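Local coordinates for GDSL-like protein (Roseburia intestinalis L1-82, PDB 6HFZ) that removes acetyl groups from complex beta-mannans, acting as a two-domain esterase of the GDSL-like, SGNH-hydrolase type, at residues G156-H161 / A228-N233; Q292-V297 / D357-Y362; K298-V303 / E352-D357. All blocks are in the same frame, centred on the assembly; numbering follows the deposited sequence.

Starting from the N terminus, contact 1 closes first: 156-161, the end of helix 152-161 in the SGNH-hydrolase domain, meets 228-233 in the loop that leads to strand 237-241. It is shut before the other two open. The chain then enters the antiparallel beta domain, where 292-297 opens contact 2 and 298-303 follows at once to open contact 3. Of these two, contact 3 closes sooner, at 352-357, and lies nested within the loop that contact 2 completes at 357-362, with Asp-357 common to both. Their centres lie about 8 Å apart, and together these contacts join strand ends and loops of the beta domain, while contact 1 lies on the opposite side of the chain's centre.

Contact 1 of 3, residues G156-H161 / A228-N233; sequences GRIARH and APLTKN
His-161 and Leu-230 bring the backbones closest, with 7.2 Å between their CA atoms, where the last turns of helix 152-161 meet an irregular loop. The helix belongs to the SGNH-hydrolase domain, and the loop runs from helix 196-215 to strand 237-241 of the antiparallel beta domain, so this surface contact lays the connection between the two domains against the esterase domain. His-161 and Leu-230 carry the contact, the histidine supplying its hydrogen bond. With its CG anti to the backbone N (chi1 -166°), the imidazole reaches out from the helix toward the loop, and NE2 donates a hydrogen bond to the carbonyl O of Ala-228 at 2.8 Å. The bond is almost perfectly straight at 178°, and the acceptor sits in the ring plane at the imidazole edge. This edge-on bond leaves a face of the same ring for Leu-230, whose CB stands directly above the centre, 3.8 Å from the centroid, as a CH-pi contact. The two methyls of Leu-230 then part company. Leu-230 CD1 hangs past the rim of the imidazole, 3.9 Å from His-161 ND1, while CD2 reaches back along the helix to CD1 of Ile-158 at 4.2 Å. Histidine rotation is thus restrained both at its edge and over its face. The loop has a second anchor: Glu-122, on helix 115-129, hydrogen-bonds the backbone N of Leu-230 through OE1 and the hydroxyl of Thr-231 through OE2. Thr-231 also shapes the chain that follows as an ST turn, its OG1 accepting from the backbone N of Asn-233 at 3.1 Å. Back on the helix, CD2 of Leu-230 rests 4.0 Å from the carbonyl O of Arg-157, the very oxygen that accepts the helical hydrogen bond from His-161 N.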
# COMPACT_ATOMS: atom_id res chain seq x y z
N GLY A 156 5.62 10.80 8.56
CA GLY A 156 6.87 11.41 8.99
C GLY A 156 7.17 11.15 10.46
O GLY A 156 8.35 11.09 10.84
N ARG A 157 6.13 11.06 11.28
CA ARG A 157 6.30 10.73 12.70
C ARG A 157 6.89 9.34 12.83
O ARG A 157 7.73 9.09 13.72
CB ARG A 157 4.98 10.80 13.47
CG ARG A 157 4.45 12.21 13.61
CD ARG A 157 3.02 12.22 14.15
NE ARG A 157 2.62 13.57 14.54
CZ ARG A 157 1.36 14.00 14.63
NH1 ARG A 157 0.35 13.15 14.55
NH2 ARG A 157 1.12 15.30 14.75
N ILE A 158 6.47 8.43 11.94
CA ILE A 158 7.04 7.08 11.89
C ILE A 158 8.47 7.12 11.35
O ILE A 158 9.35 6.42 11.87
CB ILE A 158 6.15 6.12 11.08
CG1 ILE A 158 4.75 6.03 11.70
CG2 ILE A 158 6.81 4.75 10.92
CD1 ILE A 158 4.72 5.80 13.22
N ALA A 159 8.72 7.92 10.30
CA ALA A 159 10.05 8.09 9.78
C ALA A 159 11.03 8.49 10.89
O ALA A 159 12.12 7.91 10.96
CB ALA A 159 10.06 9.12 8.68
N ARG A 160 10.65 9.46 11.72
CA ARG A 160 11.59 10.02 12.72
C ARG A 160 11.73 9.00 13.87
O ARG A 160 12.86 8.80 14.40
CB ARG A 160 11.09 11.40 13.16
CG ARG A 160 11.31 12.50 12.12
CD ARG A 160 10.93 13.88 12.62
NE ARG A 160 9.56 13.98 13.04
CZ ARG A 160 8.54 14.28 12.24
NH1 ARG A 160 8.73 14.47 10.94
NH2 ARG A 160 7.37 14.46 12.80
N HIS A 161 10.63 8.31 14.19
CA HIS A 161 10.61 7.31 15.30
C HIS A 161 11.64 6.20 15.01
O HIS A 161 12.33 5.74 15.93
CB HIS A 161 9.23 6.72 15.56
CG HIS A 161 9.13 5.98 16.87
ND1 HIS A 161 9.22 6.64 18.07
CD2 HIS A 161 8.98 4.66 17.15
CE1 HIS A 161 9.13 5.76 19.06
NE2 HIS A 161 8.95 4.53 18.53
N ALA A 228 10.47 0.61 21.00
CA ALA A 228 9.07 0.27 21.26
C ALA A 228 8.19 1.08 20.32
O ALA A 228 8.55 2.21 19.97
CB ALA A 228 8.72 0.59 22.70
N PRO A 229 7.01 0.57 19.89
CA PRO A 229 6.17 1.32 18.95
C PRO A 229 5.64 2.64 19.52
O PRO A 229 5.52 2.82 20.71
CB PRO A 229 5.00 0.38 18.61
CG PRO A 229 5.08 -0.76 19.62
CD PRO A 229 6.47 -0.76 20.22
N LEU A 230 5.42 3.60 18.62
CA LEU A 230 4.88 4.88 18.94
C LEU A 230 3.35 4.80 19.13
O LEU A 230 2.80 5.40 20.03
CB LEU A 230 5.27 5.82 17.78
CG LEU A 230 4.94 7.28 17.98
CD1 LEU A 230 5.68 7.81 19.21
CD2 LEU A 230 5.31 8.08 16.74
N THR A 231 2.65 4.03 18.28
CA THR A 231 1.22 3.81 18.39
C THR A 231 0.94 2.51 19.14
O THR A 231 1.87 1.81 19.56
CB THR A 231 0.57 3.81 16.99
OG1 THR A 231 0.85 2.55 16.38
CG2 THR A 231 1.12 4.92 16.13
N LYS A 232 -0.35 2.16 19.29
CA LYS A 232 -0.78 0.85 19.85
C LYS A 232 -0.32 -0.34 18.98
O LYS A 232 -0.25 -1.47 19.45
CB LYS A 232 -2.30 0.80 19.97
CG LYS A 232 -2.90 1.74 21.00
CD LYS A 232 -4.37 1.48 21.20
CE LYS A 232 -5.05 2.58 22.00
NZ LYS A 232 -4.63 2.57 23.42
N ASN A 233 0.01 -0.07 17.71
CA ASN A 233 0.65 -1.00 16.82
C ASN A 233 -0.14 -2.31 16.71
O ASN A 233 0.44 -3.38 16.67
CB ASN A 233 2.09 -1.26 17.22
CG ASN A 233 2.83 -2.10 16.22
OD1 ASN A 233 2.72 -1.88 15.01
ND2 ASN A 233 3.56 -3.10 16.72

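Contact 2 of 3, residues Q292-V297 / D357-Y362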
# COMPACT_ATOMS: atom_id res chain seq x y z
N GLN A 292 -12.23 -6.67 2.68
CA GLN A 292 -11.93 -6.21 1.36
C GLN A 292 -12.97 -6.72 0.36
O GLN A 292 -13.31 -7.90 0.40
CB GLN A 292 -10.57 -6.73 0.90
CG GLN A 292 -9.37 -6.06 1.54
CD GLN A 292 -8.13 -6.58 0.84
OE1 GLN A 292 -7.84 -7.78 0.92
NE2 GLN A 292 -7.46 -5.71 0.10
N TYR A 293 -13.43 -5.87 -0.55
CA TYR A 293 -14.47 -6.23 -1.51
C TYR A 293 -14.44 -5.27 -2.70
O TYR A 293 -13.88 -4.18 -2.60
CB TYR A 293 -15.88 -6.17 -0.88
CG TYR A 293 -16.30 -4.82 -0.32
CD1 TYR A 293 -15.82 -4.34 0.90
CD2 TYR A 293 -17.20 -4.01 -1.00
CE1 TYR A 293 -16.23 -3.11 1.43
CE2 TYR A 293 -17.60 -2.77 -0.50
CZ TYR A 293 -17.11 -2.32 0.71
OH TYR A 293 -17.54 -1.12 1.23
N ARG A 294 -15.07 -5.69 -3.81
CA ARG A 294 -15.06 -4.87 -4.99
C ARG A 294 -16.15 -3.79 -4.91
O ARG A 294 -17.31 -4.07 -4.60
CB ARG A 294 -15.29 -5.70 -6.25
CG ARG A 294 -15.40 -4.89 -7.54
CD ARG A 294 -15.34 -5.84 -8.73
NE ARG A 294 -16.40 -6.85 -8.78
CZ ARG A 294 -16.28 -8.04 -9.33
NH1 ARG A 294 -15.14 -8.42 -9.89
NH2 ARG A 294 -17.27 -8.92 -9.26
N LYS A 295 -15.77 -2.56 -5.31
CA LYS A 295 -16.69 -1.52 -5.68
C LYS A 295 -16.56 -1.35 -7.21
O LYS A 295 -15.49 -1.02 -7.72
CB LYS A 295 -16.39 -0.22 -4.92
CG LYS A 295 -16.90 -0.17 -3.49
CD LYS A 295 -16.72 1.16 -2.83
CE LYS A 295 -17.31 1.17 -1.44
NZ LYS A 295 -16.78 2.29 -0.62
N SER A 296 -17.66 -1.62 -7.91
CA SER A 296 -17.71 -1.83 -9.34
C SER A 296 -18.20 -0.55 -10.04
O SER A 296 -19.15 0.07 -9.62
CB SER A 296 -18.60 -3.01 -9.67
OG SER A 296 -18.85 -3.07 -11.08
N VAL A 297 -17.53 -0.16 -11.12
CA VAL A 297 -18.05 0.93 -11.95
C VAL A 297 -19.02 0.38 -13.00
O VAL A 297 -19.66 1.18 -13.73
CB VAL A 297 -16.91 1.70 -12.63
CG1 VAL A 297 -16.15 2.54 -11.59
CG2 VAL A 297 -15.99 0.78 -13.42
N ASP A 357 -28.09 -6.93 -12.59
CA ASP A 357 -26.75 -6.71 -11.98
C ASP A 357 -25.67 -7.04 -13.02
O ASP A 357 -25.73 -8.09 -13.64
CB ASP A 357 -26.56 -7.54 -10.70
CG ASP A 357 -27.08 -6.85 -9.45
OD1 ASP A 357 -27.17 -5.60 -9.44
OD2 ASP A 357 -27.40 -7.55 -8.49
N ALA A 358 -24.71 -6.12 -13.20
CA ALA A 358 -23.63 -6.25 -14.23
C ALA A 358 -22.57 -7.27 -13.79
O ALA A 358 -21.88 -7.92 -14.60
CB ALA A 358 -23.01 -4.89 -14.47
N VAL A 359 -22.40 -7.36 -12.47
CA VAL A 359 -21.38 -8.18 -11.86
C VAL A 359 -21.94 -8.75 -10.56
O VAL A 359 -22.81 -8.17 -9.92
CB VAL A 359 -20.10 -7.38 -11.54
CG1 VAL A 359 -19.40 -6.84 -12.78
CG2 VAL A 359 -20.35 -6.27 -10.53
N PRO A 360 -21.38 -9.88 -10.11
CA PRO A 360 -21.67 -10.40 -8.78
C PRO A 360 -20.90 -9.57 -7.74
O PRO A 360 -20.03 -8.78 -8.09
CB PRO A 360 -21.11 -11.81 -8.80
CG PRO A 360 -19.99 -11.73 -9.81
CD PRO A 360 -20.43 -10.73 -10.85
N PHE A 361 -21.27 -9.75 -6.47
CA PHE A 361 -20.49 -9.20 -5.37
C PHE A 361 -19.17 -10.00 -5.29
O PHE A 361 -19.21 -11.21 -5.40
CB PHE A 361 -21.31 -9.28 -4.08
CG PHE A 361 -20.70 -8.52 -2.94
CD1 PHE A 361 -19.68 -9.08 -2.17
CD2 PHE A 361 -21.11 -7.22 -2.66
CE1 PHE A 361 -19.11 -8.36 -1.13
CE2 PHE A 361 -20.47 -6.47 -1.67
CZ PHE A 361 -19.51 -7.06 -0.88
N TYR A 362 -18.02 -9.33 -5.12
CA TYR A 362 -16.72 -10.03 -4.93
C TYR A 362 -16.19 -9.72 -3.52
O TYR A 362 -15.76 -8.60 -3.25
CB TYR A 362 -15.69 -9.65 -6.02
CG TYR A 362 -14.59 -10.69 -6.14
CD1 TYR A 362 -13.65 -10.84 -5.14
CD2 TYR A 362 -14.53 -11.56 -7.22
CE1 TYR A 362 -12.69 -11.85 -5.20
CE2 TYR A 362 -13.54 -12.53 -7.34
CZ TYR A 362 -12.64 -12.69 -6.31
OH TYR A 362 -11.71 -13.69 -6.39
O HOH W 1 -18.40 -6.56 -4.60
O HOH W 2 -18.81 -6.30 -7.46
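Arg-294 grips the facing segment 357-362 twice, through its backbone and its guanidinium. Its backbone N donates to Tyr-362 O at 3.0 Å, a backbone hydrogen bond between the antiparallel strands 288-295 and 361-370 of the beta domain. The return link is carried by a water, which accepts from Tyr-362 N and donates to Arg-294 O; that water also lies over the centre of the Phe-361 ring. Further out, Arg-294 NH2 donates to Pro-360 O, also at 3.0 Å. The acceptor is in the guanidinium plane, although the donor stands 40° above the carbonyl plane. A second water bridges Arg-294 NE to the same oxygen, so Pro-360 O receives two bonds. The bend at chi3 (60°) folds the arginine back over Tyr-362; Tyr-362 CB covers the centre of one guanidinium face, 3.7 Å from Arg-294 CZ. NH2 also makes a salt bridge to the sulfonate of a bound HEPES molecule, probably from the crystallisation liquor, and Phe-267 adds a cation-pi contact. On the other side of the strand pair, Tyr-293 and Phe-361 lie nearly parallel but slid apart, touching through Tyr-293 CB and Phe-361 CZ at 3.7 Å; the Tyr-293 hydroxyl bonds Asp-333. Where the strand has given way to loop, Val-359 CG2 packs 3.6 Å from Ser-296 OG, which is itself hydrogen-bonded to Lys-298 O. The carbonyl and water partners orient the guanidinium without cancelling its charge, which is consistent with its salt bridge to the sulfonate.

Contact 3 of 3, residues K298-V303 / E352-D357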
# COMPACT_ATOMS: atom_id res chain seq x y z
N LYS A 298 -19.09 -0.94 -13.11
CA LYS A 298 -20.11 -1.62 -13.93
C LYS A 298 -21.35 -1.82 -13.06
O LYS A 298 -21.29 -2.59 -12.11
CB LYS A 298 -19.58 -2.96 -14.44
CG LYS A 298 -18.49 -2.84 -15.49
CD LYS A 298 -18.06 -4.18 -16.06
CE LYS A 298 -16.61 -4.19 -16.49
NZ LYS A 298 -16.34 -5.31 -17.42
N LEU A 299 -22.42 -1.07 -13.37
CA LEU A 299 -23.58 -0.90 -12.52
C LEU A 299 -24.81 -1.53 -13.19
O LEU A 299 -24.87 -1.62 -14.42
CB LEU A 299 -23.84 0.60 -12.35
CG LEU A 299 -22.82 1.44 -11.56
CD1 LEU A 299 -23.40 2.83 -11.32
CD2 LEU A 299 -22.46 0.77 -10.24
N PRO A 300 -25.82 -1.91 -12.40
CA PRO A 300 -25.79 -1.95 -10.95
C PRO A 300 -25.07 -3.21 -10.44
O PRO A 300 -24.74 -4.10 -11.21
CB PRO A 300 -27.26 -1.92 -10.52
CG PRO A 300 -27.99 -2.60 -11.65
CD PRO A 300 -27.06 -2.58 -12.84
N ALA A 301 -24.85 -3.25 -9.12
CA ALA A 301 -24.21 -4.35 -8.43
C ALA A 301 -24.89 -4.59 -7.08
O ALA A 301 -25.68 -3.77 -6.61
CB ALA A 301 -22.74 -4.03 -8.26
N PRO A 302 -24.64 -5.75 -6.45
CA PRO A 302 -25.28 -6.10 -5.19
C PRO A 302 -24.76 -5.29 -4.00
O PRO A 302 -23.73 -4.60 -4.11
CB PRO A 302 -24.89 -7.56 -4.96
CG PRO A 302 -24.56 -8.06 -6.32
CD PRO A 302 -23.87 -6.88 -6.96
N VAL A 303 -25.52 -5.38 -2.92
CA VAL A 303 -25.18 -4.82 -1.63
C VAL A 303 -25.15 -5.98 -0.64
O VAL A 303 -26.00 -6.87 -0.72
CB VAL A 303 -26.19 -3.75 -1.19
CG1 VAL A 303 -25.83 -3.19 0.18
CG2 VAL A 303 -26.31 -2.63 -2.24
N GLU A 352 -29.16 -6.86 -1.01
CA GLU A 352 -29.85 -6.26 -2.18
C GLU A 352 -29.22 -6.81 -3.47
O GLU A 352 -28.00 -6.96 -3.57
CB GLU A 352 -29.77 -4.72 -2.20
CG GLU A 352 -30.17 -4.03 -0.90
CD GLU A 352 -29.98 -2.52 -0.87
OE1 GLU A 352 -29.72 -1.96 0.23
OE2 GLU A 352 -30.10 -1.89 -1.96
N THR A 353 -30.08 -7.20 -4.42
CA THR A 353 -29.71 -7.61 -5.75
C THR A 353 -30.65 -6.93 -6.75
O THR A 353 -31.70 -6.41 -6.35
CB THR A 353 -29.77 -9.13 -5.96
OG1 THR A 353 -31.11 -9.61 -5.74
CG2 THR A 353 -28.74 -9.83 -5.10
N HIS A 354 -30.23 -6.94 -8.02
CA HIS A 354 -30.97 -6.35 -9.08
C HIS A 354 -31.00 -7.32 -10.25
O HIS A 354 -30.01 -7.99 -10.52
CB HIS A 354 -30.39 -4.99 -9.50
CG HIS A 354 -30.07 -4.10 -8.35
ND1 HIS A 354 -28.86 -4.19 -7.68
CD2 HIS A 354 -30.77 -3.11 -7.75
CE1 HIS A 354 -28.83 -3.27 -6.73
NE2 HIS A 354 -29.98 -2.60 -6.75
N GLU A 355 -32.16 -7.37 -10.94
CA GLU A 355 -32.34 -8.31 -12.04
C GLU A 355 -31.21 -8.12 -13.06
O GLU A 355 -30.67 -9.09 -13.61
CB GLU A 355 -33.73 -8.11 -12.66
CG GLU A 355 -34.48 -9.41 -12.87
CD GLU A 355 -33.79 -10.41 -13.77
OE1 GLU A 355 -33.86 -11.62 -13.46
OE2 GLU A 355 -33.17 -9.99 -14.78
N ASN A 356 -30.84 -6.86 -13.27
CA ASN A 356 -29.87 -6.45 -14.28
C ASN A 356 -28.45 -6.24 -13.68
O ASN A 356 -27.69 -5.44 -14.20
CB ASN A 356 -30.34 -5.17 -14.98
CG ASN A 356 -30.57 -3.99 -14.05
OD1 ASN A 356 -30.97 -4.15 -12.89
ND2 ASN A 356 -30.35 -2.79 -14.57
N ASP A 357 -28.09 -6.93 -12.59
CA ASP A 357 -26.75 -6.71 -11.98
C ASP A 357 -25.67 -7.04 -13.02
O ASP A 357 -25.73 -8.09 -13.64
CB ASP A 357 -26.56 -7.54 -10.70
CG ASP A 357 -27.08 -6.85 -9.45
OD1 ASP A 357 -27.17 -5.60 -9.44
OD2 ASP A 357 -27.40 -7.55 -8.49
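A type I beta turn from His-354 to Asp-357, following strand 342-352, is packed here against the proline-rich loop that enters strand 303-308 of the beta domain. Val-303 and Glu-352 form the last rung, an antiparallel hydrogen-bonded pair: Val-303 N donates to Glu-352 O at 3.0 Å, and Glu-352 N returns a bond to Val-303 O at 3.2 Å. Their side chains run alongside each other in the same direction, CB to CB 3.8 Å, and the extended glutamate lays its CD against Val-303 CG2 before OE1 reaches a salt bridge with Arg-317. Beyond this rung the prolines take over. Pro-300, which follows a cis peptide bond, nestles into the turn. Its CB rides over one face of the His-354 ring, 4.2 Å from the centroid and offset toward the rim, as a CH-pi contact, while its CG meets Asn-356 OD1 at 3.6 Å with the two side chains at about a right angle. Asn-356 attains that position by placing CG between its own backbone N and carbonyl carbon (chi1 58°). Two residues on, Pro-302 CG packs 3.6 Å from Asp-357 OD2. The carboxylate of Asp-357 ties the turn together from within: OD2 takes the backbone N-H of His-354 from above the carboxylate plane, and OD1 accepts from His-354 ND1 at 2.8 Å on the syn side. The backbone bond from Asp-357 N to His-354 O closes the turn, while the ND1-OD1 bond restrains the imidazole, one face of which Pro-300 covers. Both carboxylate oxygens thus have an N-H partner, which would be expected to favour the ionised aspartate and probably polarise the imidazole; the same carboxylate links both ends of the turn beside Pro-300 and Pro-302.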